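Local coordinates for protein D-alanyl-D-alanine carboxypeptidase (Vibrio cholerae, PDB 5TR7) that probably removes the C-terminal D-alanine from peptidoglycan precursors, as a penicillin-binding protein of the serine peptidase S11 family, at residues M77-G82 with F176-I181. Sequence-based numbering, arbitrary orientation.
Sequences MFVEVG and FTYNGI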
loop_
_atom_site.group_PDB
_atom_site.type_symbol
_atom_site.label_atom_id
_atom_site.label_comp_id
_atom_site.label_asym_id
_atom_site.label_seq_id
_atom_site.Cartn_x
_atom_site.Cartn_y
_atom_site.Cartn_z
ATOM N N MET A 77 -3.867 -2.919 14.558
ATOM C CA MET A 77 -2.858 -2.251 15.376
ATOM C C MET A 77 -3.160 -2.490 16.870
ATOM O O MET A 77 -2.274 -2.392 17.747
ATOM C CB MET A 77 -2.890 -0.765 15.080
ATOM C CG MET A 77 -1.930 0.085 15.951
ATOM S SD MET A 77 -1.941 1.746 15.315
ATOM C CE MET A 77 -0.965 2.509 16.624
ATOM N N PHE A 78 -4.427 -2.831 17.126
ATOM C CA PHE A 78 -4.980 -3.091 18.448
ATOM C C PHE A 78 -5.304 -1.837 19.221
ATOM O O PHE A 78 -4.908 -1.655 20.355
ATOM C CB PHE A 78 -4.181 -4.099 19.252
ATOM C CG PHE A 78 -4.229 -5.459 18.646
ATOM C CD1 PHE A 78 -5.364 -6.239 18.788
ATOM C CD2 PHE A 78 -3.200 -5.909 17.882
ATOM C CE1 PHE A 78 -5.456 -7.466 18.198
ATOM C CE2 PHE A 78 -3.275 -7.169 17.290
ATOM C CZ PHE A 78 -4.404 -7.947 17.463
ATOM N N VAL A 79 -6.069 -0.991 18.551
ATOM C CA VAL A 79 -6.446 0.272 19.096
ATOM C C VAL A 79 -7.751 0.160 19.886
ATOM O O VAL A 79 -8.654 -0.586 19.494
ATOM C CB VAL A 79 -6.416 1.214 17.866
ATOM C CG1 VAL A 79 -7.574 2.144 17.729
ATOM C CG2 VAL A 79 -5.035 1.849 17.768
ATOM N N GLU A 80 -7.830 0.878 21.002
ATOM C CA GLU A 80 -9.037 0.886 21.873
ATOM C C GLU A 80 -9.915 2.137 21.898
ATOM O O GLU A 80 -9.436 3.243 22.061
ATOM C CB GLU A 80 -8.664 0.604 23.307
ATOM C CG GLU A 80 -8.017 -0.775 23.503
ATOM C CD GLU A 80 -8.032 -1.232 24.945
ATOM O OE1 GLU A 80 -9.141 -1.155 25.512
ATOM O OE2 GLU A 80 -6.978 -1.679 25.479
ATOM N N VAL A 81 -11.218 1.913 21.847
ATOM C CA VAL A 81 -12.195 3.016 21.854
ATOM C C VAL A 81 -12.029 3.863 23.104
ATOM O O VAL A 81 -11.685 3.372 24.156
ATOM C CB VAL A 81 -13.639 2.479 21.792
ATOM C CG1 VAL A 81 -14.674 3.601 21.650
ATOM C CG2 VAL A 81 -13.751 1.534 20.627
ATOM N N GLY A 82 -12.250 5.160 22.962
ATOM C CA GLY A 82 -12.121 6.105 24.067
ATOM C C GLY A 82 -10.714 6.504 24.472
ATOM O O GLY A 82 -10.538 7.249 25.421
ATOM N N PHE A 176 7.017 -2.511 13.960
ATOM C CA PHE A 176 6.430 -1.475 14.759
ATOM C C PHE A 176 5.739 -2.142 15.901
ATOM O O PHE A 176 5.073 -3.161 15.725
ATOM C CB PHE A 176 5.405 -0.687 13.970
ATOM C CG PHE A 176 4.806 0.435 14.721
ATOM C CD1 PHE A 176 5.602 1.488 15.147
ATOM C CD2 PHE A 176 3.427 0.510 14.897
ATOM C CE1 PHE A 176 5.028 2.554 15.839
ATOM C CE2 PHE A 176 2.845 1.589 15.552
ATOM C CZ PHE A 176 3.633 2.594 16.045
ATOM N N THR A 177 5.935 -1.546 17.060
ATOM C CA THR A 177 5.333 -1.924 18.295
ATOM C C THR A 177 4.291 -0.867 18.779
ATOM O O THR A 177 4.572 0.327 18.827
ATOM C CB THR A 177 6.426 -2.031 19.353
ATOM O OG1 THR A 177 7.368 -2.984 18.901
ATOM C CG2 THR A 177 5.854 -2.476 20.727
ATOM N N TYR A 178 3.117 -1.362 19.149
ATOM C CA TYR A 178 2.076 -0.566 19.761
ATOM C C TYR A 178 1.429 -1.390 20.877
ATOM O O TYR A 178 1.046 -2.562 20.690
ATOM C CB TYR A 178 1.019 -0.056 18.774
ATOM C CG TYR A 178 -0.033 0.720 19.503
ATOM C CD1 TYR A 178 0.247 1.983 20.058
ATOM C CD2 TYR A 178 -1.285 0.182 19.699
ATOM C CE1 TYR A 178 -0.721 2.692 20.772
ATOM C CE2 TYR A 178 -2.244 0.858 20.425
ATOM C CZ TYR A 178 -1.968 2.120 20.933
ATOM O OH TYR A 178 -2.939 2.719 21.634
ATOM N N ASN A 179 1.389 -0.780 22.070
ATOM C CA ASN A 179 0.792 -1.356 23.209
ATOM C C ASN A 179 1.423 -2.726 23.566
ATOM O O ASN A 179 0.778 -3.612 24.034
ATOM C CB ASN A 179 -0.712 -1.480 22.942
ATOM C CG ASN A 179 -1.531 -1.393 24.209
ATOM O OD1 ASN A 179 -1.174 -0.735 25.152
ATOM N ND2 ASN A 179 -2.632 -2.006 24.206
ATOM N N GLY A 180 2.724 -2.851 23.385
ATOM C CA GLY A 180 3.454 -4.058 23.736
ATOM C C GLY A 180 3.260 -5.189 22.763
ATOM O O GLY A 180 3.622 -6.304 23.060
ATOM N N ILE A 181 2.689 -4.871 21.619
ATOM C CA ILE A 181 2.477 -5.804 20.512
ATOM C C ILE A 181 3.340 -5.375 19.316
ATOM O O ILE A 181 3.127 -4.278 18.756
ATOM C CB ILE A 181 0.998 -5.863 20.116
ATOM C CG1 ILE A 181 0.194 -6.344 21.355
ATOM C CG2 ILE A 181 0.806 -6.822 18.932
ATOM C CD1 ILE A 181 -1.304 -6.283 21.187
#
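Tyr178, at the start of the type I' turn of the beta-hairpin 175-184, lays its ring on the loop 77-82 of the carboxypeptidase domain. The hollow that receives it is shaped by the side chains of Met77 and Val79 and the carbonyl of Phe78. Met77 supplies the floor: with CG anti to the backbone N (chi1 176°) and the chain extended to its end, it carries the methyl CE over one face of the Tyr178 ring, 3.8 Å from the centroid and 22° off the normal, a CH-pi contact. Its sulfur stands farther out over the same face, a Met-aromatic contact, and CG of Met77 lies 3.8 Å from CD2 of Tyr178. The methyl also meets the edge of the Phe176 ring, with CE of Met77 4.1 Å from CE2 of Phe176. CB of Asn179 covers the opposite face of the tyrosine toward the rim. Val79 bears obliquely on the ring through CG2. The Ile181 and Phe78 side chains cross at about a right angle, CD1 of Ile181 approaching obliquely to 3.8 Å from CD2 of Phe78. Asp101 holds the loop, OD1 accepting from N of Met77 and OD2 from N of Phe78 and Val79. The Met77 side chain lies about 9 Å from those of Ser98 and Lys38, predicted active-site residues. At the ring edge, the carbonyl O of Phe78 sits in the tyrosine plane, 3.7 Å from CE2 of Tyr178.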